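Local coordinates for DUF4848 domain-containing protein (Bacteroides thetaiotaomicron, PDB 4LB8) that is of unknown function but belongs to the DUF4848 family and is probably exported as a lipoprotein, at residues Ser164-Ile169 against Arg283-Val288; His214-Leu219 against Thr270-Ser275. One frame throughout, in Å; residues are numbered along the deposited sequence.

Contact 1: residues Ser164-Ile169 against Arg283-Val288; sequences SDLSSI and RGFATV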
loop_
_atom_site.group_PDB
_atom_site.type_symbol
_atom_site.label_atom_id
_atom_site.label_comp_id
_atom_site.label_asym_id
_atom_site.label_seq_id
_atom_site.Cartn_x
_atom_site.Cartn_y
_atom_site.Cartn_z
ATOM N N SER A 164 -1.274 -6.878 0.312
ATOM C CA SER A 164 -1.821 -7.461 -0.909
ATOM C C SER A 164 -3.268 -7.880 -0.720
ATOM O O SER A 164 -3.649 -8.243 0.391
ATOM C CB SER A 164 -0.985 -8.655 -1.354
ATOM O OG SER A 164 -0.995 -9.737 -0.432
ATOM N N ASP A 165 -4.072 -7.837 -1.800
ATOM C CA ASP A 165 -5.476 -8.274 -1.768
ATOM C C ASP A 165 -5.649 -9.530 -2.622
ATOM O O ASP A 165 -4.697 -9.949 -3.270
ATOM C CB ASP A 165 -6.429 -7.148 -2.225
ATOM C CG ASP A 165 -6.285 -6.630 -3.643
ATOM O OD1 ASP A 165 -5.461 -7.201 -4.415
ATOM O OD2 ASP A 165 -6.974 -5.643 -3.981
ATOM N N LEU A 166 -6.870 -10.103 -2.678
ATOM C CA LEU A 166 -7.167 -11.325 -3.443
ATOM C C LEU A 166 -6.865 -11.252 -4.941
ATOM O O LEU A 166 -6.927 -12.284 -5.599
ATOM C CB LEU A 166 -8.608 -11.782 -3.238
ATOM C CG LEU A 166 -8.880 -12.339 -1.857
ATOM C CD1 LEU A 166 -10.322 -12.693 -1.699
ATOM C CD2 LEU A 166 -7.990 -13.539 -1.566
ATOM N N SER A 167 -6.500 -10.087 -5.477
ATOM C CA SER A 167 -6.159 -9.947 -6.903
ATOM C C SER A 167 -4.673 -10.295 -7.115
ATOM O O SER A 167 -4.224 -10.461 -8.258
ATOM C CB SER A 167 -6.476 -8.541 -7.409
ATOM O OG SER A 167 -5.475 -7.613 -7.027
ATOM N N SER A 168 -3.909 -10.373 -6.003
ATOM C CA SER A 168 -2.521 -10.802 -6.056
ATOM C C SER A 168 -2.526 -12.318 -6.201
ATOM O O SER A 168 -3.214 -12.988 -5.443
ATOM C CB SER A 168 -1.760 -10.361 -4.817
ATOM O OG SER A 168 -0.424 -10.809 -4.953
ATOM N N ILE A 169 -1.853 -12.848 -7.227
ATOM C CA ILE A 169 -1.837 -14.287 -7.508
ATOM C C ILE A 169 -0.572 -14.946 -6.920
ATOM O O ILE A 169 0.541 -14.473 -7.143
ATOM C CB ILE A 169 -1.993 -14.538 -9.039
ATOM C CG1 ILE A 169 -3.192 -13.748 -9.639
ATOM C CG2 ILE A 169 -2.094 -16.029 -9.393
ATOM C CD1 ILE A 169 -4.665 -14.092 -9.123
ATOM N N ARG A 283 -2.965 -8.566 7.988
ATOM C CA ARG A 283 -2.557 -9.728 7.189
ATOM C C ARG A 283 -2.777 -9.520 5.694
ATOM O O ARG A 283 -3.785 -8.941 5.285
ATOM C CB ARG A 283 -3.262 -11.016 7.656
ATOM C CG ARG A 283 -4.683 -11.191 7.165
ATOM C CD ARG A 283 -5.442 -12.161 8.031
ATOM N NE ARG A 283 -6.885 -12.125 7.786
ATOM C CZ ARG A 283 -7.712 -11.166 8.198
ATOM N NH1 ARG A 283 -7.248 -10.118 8.871
ATOM N NH2 ARG A 283 -9.009 -11.242 7.927
ATOM N N GLY A 284 -1.808 -9.984 4.911
ATOM C CA GLY A 284 -1.819 -9.970 3.455
ATOM C C GLY A 284 -2.560 -11.154 2.880
ATOM O O GLY A 284 -2.487 -12.249 3.422
ATOM N N PHE A 285 -3.269 -10.934 1.766
ATOM C CA PHE A 285 -4.104 -11.891 1.025
ATOM C C PHE A 285 -3.538 -12.198 -0.359
ATOM O O PHE A 285 -2.735 -11.431 -0.894
ATOM C CB PHE A 285 -5.518 -11.286 0.849
ATOM C CG PHE A 285 -6.415 -11.275 2.073
ATOM C CD1 PHE A 285 -6.129 -10.448 3.165
ATOM C CD2 PHE A 285 -7.555 -12.070 2.128
ATOM C CE1 PHE A 285 -6.943 -10.450 4.308
ATOM C CE2 PHE A 285 -8.391 -12.042 3.251
ATOM C CZ PHE A 285 -8.087 -11.219 4.326
ATOM N N ALA A 286 -3.998 -13.302 -0.965
ATOM C CA ALA A 286 -3.663 -13.723 -2.332
ATOM C C ALA A 286 -4.553 -14.837 -2.788
ATOM O O ALA A 286 -4.938 -15.693 -1.985
ATOM C CB ALA A 286 -2.212 -14.170 -2.440
ATOM N N THR A 287 -4.890 -14.817 -4.083
ATOM C CA THR A 287 -5.614 -15.891 -4.749
ATOM C C THR A 287 -4.544 -16.870 -5.234
ATOM O O THR A 287 -3.506 -16.448 -5.760
ATOM C CB THR A 287 -6.510 -15.353 -5.879
ATOM O OG1 THR A 287 -7.596 -14.641 -5.296
ATOM C CG2 THR A 287 -7.082 -16.466 -6.781
ATOM N N VAL A 288 -4.797 -18.169 -5.059
ATOM C CA VAL A 288 -3.864 -19.205 -5.486
ATOM C C VAL A 288 -4.391 -19.857 -6.768
ATOM O O VAL A 288 -5.570 -20.212 -6.854
ATOM C CB VAL A 288 -3.615 -20.209 -4.339
ATOM C CG1 VAL A 288 -2.641 -21.315 -4.744
ATOM C CG2 VAL A 288 -3.113 -19.479 -3.092
#

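Contact 2: residues His214-Leu219 against Thr270-Ser275; sequences HAKVNL and TIEIWS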
loop_
_atom_site.group_PDB
_atom_site.type_symbol
_atom_site.label_atom_id
_atom_site.label_comp_id
_atom_site.label_asym_id
_atom_site.label_seq_id
_atom_site.Cartn_x
_atom_site.Cartn_y
_atom_site.Cartn_z
ATOM N N HIS A 214 2.262 -17.008 10.588
ATOM C CA HIS A 214 0.850 -17.325 10.749
ATOM C C HIS A 214 0.142 -17.227 9.402
ATOM O O HIS A 214 0.153 -16.187 8.744
ATOM C CB HIS A 214 0.200 -16.381 11.762
ATOM C CG HIS A 214 0.835 -16.381 13.118
ATOM N ND1 HIS A 214 0.713 -17.465 13.977
ATOM C CD2 HIS A 214 1.556 -15.416 13.732
ATOM C CE1 HIS A 214 1.381 -17.133 15.064
ATOM N NE2 HIS A 214 1.881 -15.897 14.977
ATOM N N ALA A 215 -0.444 -18.344 8.989
ATOM C CA ALA A 215 -1.148 -18.429 7.729
ATOM C C ALA A 215 -2.483 -19.109 7.915
ATOM O O ALA A 215 -2.681 -19.875 8.866
ATOM C CB ALA A 215 -0.304 -19.186 6.709
ATOM N N LYS A 216 -3.404 -18.767 7.019
ATOM C CA LYS A 216 -4.748 -19.289 6.847
ATOM C C LYS A 216 -4.854 -19.707 5.375
ATOM O O LYS A 216 -4.813 -18.874 4.465
ATOM C CB LYS A 216 -5.794 -18.238 7.242
ATOM C CG LYS A 216 -6.240 -18.330 8.696
ATOM C CD LYS A 216 -7.103 -17.125 9.117
ATOM C CE LYS A 216 -8.560 -17.222 8.687
ATOM N NZ LYS A 216 -9.209 -15.881 8.582
ATOM N N VAL A 217 -4.897 -21.004 5.148
ATOM C CA VAL A 217 -4.869 -21.610 3.816
ATOM C C VAL A 217 -6.210 -22.298 3.530
ATOM O O VAL A 217 -6.702 -23.077 4.355
ATOM C CB VAL A 217 -3.675 -22.620 3.773
ATOM C CG1 VAL A 217 -3.554 -23.321 2.417
ATOM C CG2 VAL A 217 -2.356 -21.958 4.177
ATOM N N ASN A 218 -6.806 -22.008 2.370
ATOM C CA ASN A 218 -8.044 -22.689 1.957
ATOM C C ASN A 218 -7.902 -23.014 0.487
ATOM O O ASN A 218 -8.129 -22.134 -0.346
ATOM C CB ASN A 218 -9.303 -21.857 2.248
ATOM C CG ASN A 218 -10.598 -22.590 1.987
ATOM O OD1 ASN A 218 -10.662 -23.815 1.863
ATOM N ND2 ASN A 218 -11.667 -21.844 1.884
ATOM N N LEU A 219 -7.469 -24.246 0.176
ATOM C CA LEU A 219 -7.188 -24.637 -1.205
ATOM C C LEU A 219 -7.930 -25.873 -1.669
ATOM O O LEU A 219 -8.083 -26.828 -0.910
ATOM C CB LEU A 219 -5.673 -24.886 -1.415
ATOM C CG LEU A 219 -4.704 -23.741 -1.117
ATOM C CD1 LEU A 219 -3.254 -24.185 -1.327
ATOM C CD2 LEU A 219 -5.015 -22.527 -1.944
ATOM N N THR A 270 -7.401 -19.535 -1.629
ATOM C CA THR A 270 -6.809 -18.331 -1.025
ATOM C C THR A 270 -5.769 -18.647 0.076
ATOM O O THR A 270 -5.802 -19.710 0.711
ATOM C CB THR A 270 -7.912 -17.425 -0.422
ATOM O OG1 THR A 270 -8.578 -18.065 0.687
ATOM C CG2 THR A 270 -8.914 -16.936 -1.464
ATOM N N ILE A 271 -4.860 -17.695 0.292
ATOM C CA ILE A 271 -3.870 -17.692 1.373
ATOM C C ILE A 271 -3.890 -16.306 2.041
ATOM O O ILE A 271 -4.142 -15.281 1.375
ATOM C CB ILE A 271 -2.437 -18.104 0.955
ATOM C CG1 ILE A 271 -1.918 -17.251 -0.243
ATOM C CG2 ILE A 271 -2.370 -19.622 0.698
ATOM C CD1 ILE A 271 -0.380 -17.107 -0.394
ATOM N N GLU A 272 -3.665 -16.309 3.364
ATOM C CA GLU A 272 -3.546 -15.144 4.241
ATOM C C GLU A 272 -2.291 -15.333 5.082
ATOM O O GLU A 272 -2.085 -16.431 5.620
ATOM C CB GLU A 272 -4.777 -14.986 5.145
ATOM C CG GLU A 272 -6.059 -14.661 4.410
ATOM C CD GLU A 272 -7.291 -14.888 5.255
ATOM O OE1 GLU A 272 -7.254 -14.541 6.456
ATOM O OE2 GLU A 272 -8.286 -15.431 4.727
ATOM N N ILE A 273 -1.450 -14.272 5.186
ATOM C CA ILE A 273 -0.173 -14.299 5.907
ATOM C C ILE A 273 -0.029 -13.088 6.832
ATOM O O ILE A 273 -0.266 -11.945 6.415
ATOM C CB ILE A 273 1.030 -14.387 4.888
ATOM C CG1 ILE A 273 2.416 -14.633 5.553
ATOM C CG2 ILE A 273 1.094 -13.179 3.951
ATOM C CD1 ILE A 273 2.679 -16.092 6.159
ATOM N N TRP A 274 0.415 -13.353 8.073
ATOM C CA TRP A 274 0.800 -12.359 9.076
ATOM C C TRP A 274 1.933 -12.976 9.935
ATOM O O TRP A 274 2.379 -14.079 9.631
ATOM C CB TRP A 274 -0.387 -11.805 9.894
ATOM C CG TRP A 274 -1.026 -12.763 10.864
ATOM C CD1 TRP A 274 -0.857 -12.796 12.217
ATOM C CD2 TRP A 274 -2.002 -13.772 10.557
ATOM N NE1 TRP A 274 -1.610 -13.810 12.766
ATOM C CE2 TRP A 274 -2.345 -14.409 11.774
ATOM C CE3 TRP A 274 -2.609 -14.220 9.361
ATOM C CZ2 TRP A 274 -3.233 -15.492 11.828
ATOM C CZ3 TRP A 274 -3.531 -15.260 9.429
ATOM C CH2 TRP A 274 -3.827 -15.887 10.649
ATOM N N SER A 275 2.487 -12.228 10.912
ATOM C CA SER A 275 3.605 -12.734 11.728
ATOM C C SER A 275 3.505 -12.195 13.140
ATOM O O SER A 275 2.502 -11.567 13.476
ATOM C CB SER A 275 4.958 -12.364 11.096
ATOM O OG SER A 275 5.272 -10.981 11.172
HETATM O O HOH W 1 -7.410 -18.290 3.207
#

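Contact 1: residues Ser164-Ile169 against Arg283-Val288
S164 and F285 meet through their backbones, and the same pairing draws in a side-chain hydroxyl. F285 N donates to S164 O (3.0 Å), reaching it from above the carbonyl plane, while S164 OG bonds F285 O; OG can do so because it sits between its own N and carbonyl carbon (chi1 64°). Further along, T287 N bonds S168 O (2.8 Å) almost in line with the C=O bond, and T287 OG1 bonds L166 O. Both hydroxyl bonds are modelled unusually short, so their exact lengths are doubtful. Two CA-H...O contacts accompany them, from A286 CA to S168 O and from I169 CA to T287 O.

Apolar contact is slighter. L166 brings CD2 to the ring edge of F285, 4.0 Å from CD2 there, and I169 lays CD1 alongside T287 CB.

Within 164-169, an Asx turn, S167 N to D165 OD1, reinforces a type I turn from D165 to S168, and S167 OG binds the same oxygen from the same face of the carboxylate.

The chemistry is thus that of an irregular loop joined to an edge strand, mainly by carbonyls taking protons from backbone amides and hydroxyls, with D165 and S167 also reaching S158 of the second subunit, while S168 OG is held by E171 of its own chain.

Contact 2: residues His214-Leu219 against Thr270-Ser275
W274 lies across H214 at a hydrogen-bonded pair of an antiparallel beta sheet, in which strands 213-220 and 268-275 are the two inner members of four. The H214 CB methylene sits over one face of the indole, 3.4 Å from the centroid of the W274 five-membered ring, in a CH-pi contact. The imidazole itself is slid aside: its plane is only 22° from that of the indole, yet the rings barely overlap. W274 turns its ring across the neighbouring strand because CG stands between N and the carbonyl carbon (chi1 70°). K216 meets the far rim of the indole, with CG at the edge and CD 3.8 Å from W274 CH2. Replacing this tryptophan with an alanine would probably uncover the H214 methylene and leave the aliphatic part of K216 freer to swing.

Beyond the indole, K216 bends at chi3 (80°) and sends NZ to the syn side of E272 OE1, a salt bridge of 3.2 Å. Y280 OH also bonds K216 NZ, and its ring meets that of W274 edge-to-face; R283 pairs with the E272 carboxylate, and D247 bonds H214 ND1.

Paired backbone bonds join H214 with W274, K216 with E272 and N218 with T270. On the opposite face, A215, V217, I271 and I273 are buried; V217 CG2 meets I271 CG2 at 4.2 Å, and I271 and I273 continue onto L183 of strand 179-188, as in two layers of sheet packed together.

Near the other end of the pair, one water donates to K216 O (2.9 Å) and is hydrogen-bonded to T270 OG1 at 2.8 Å.

How the contacts relate
Both contacts reach the same four-stranded antiparallel sheet, and both are partly buried. Contact 2 joins its two inner strands, with regular pairing, one buried apolar face and one face of aromatic and charged side chains. Contact 1 adds a loop from the other sheet at strand 284-289, the outermost on that side within the chain; there hydroxyls and carbonyls carry much of the contact, and the second subunit lies against the loop. The strands 268-275 and 284-289 are successive in the chain and adjacent in the sheet, which brings the contacts together: R283 NE reaches E272 OE1 at 2.8 Å, and L166 CD2 packs on T270 CG2. Along the sequence, contact 2 is nested within contact 1.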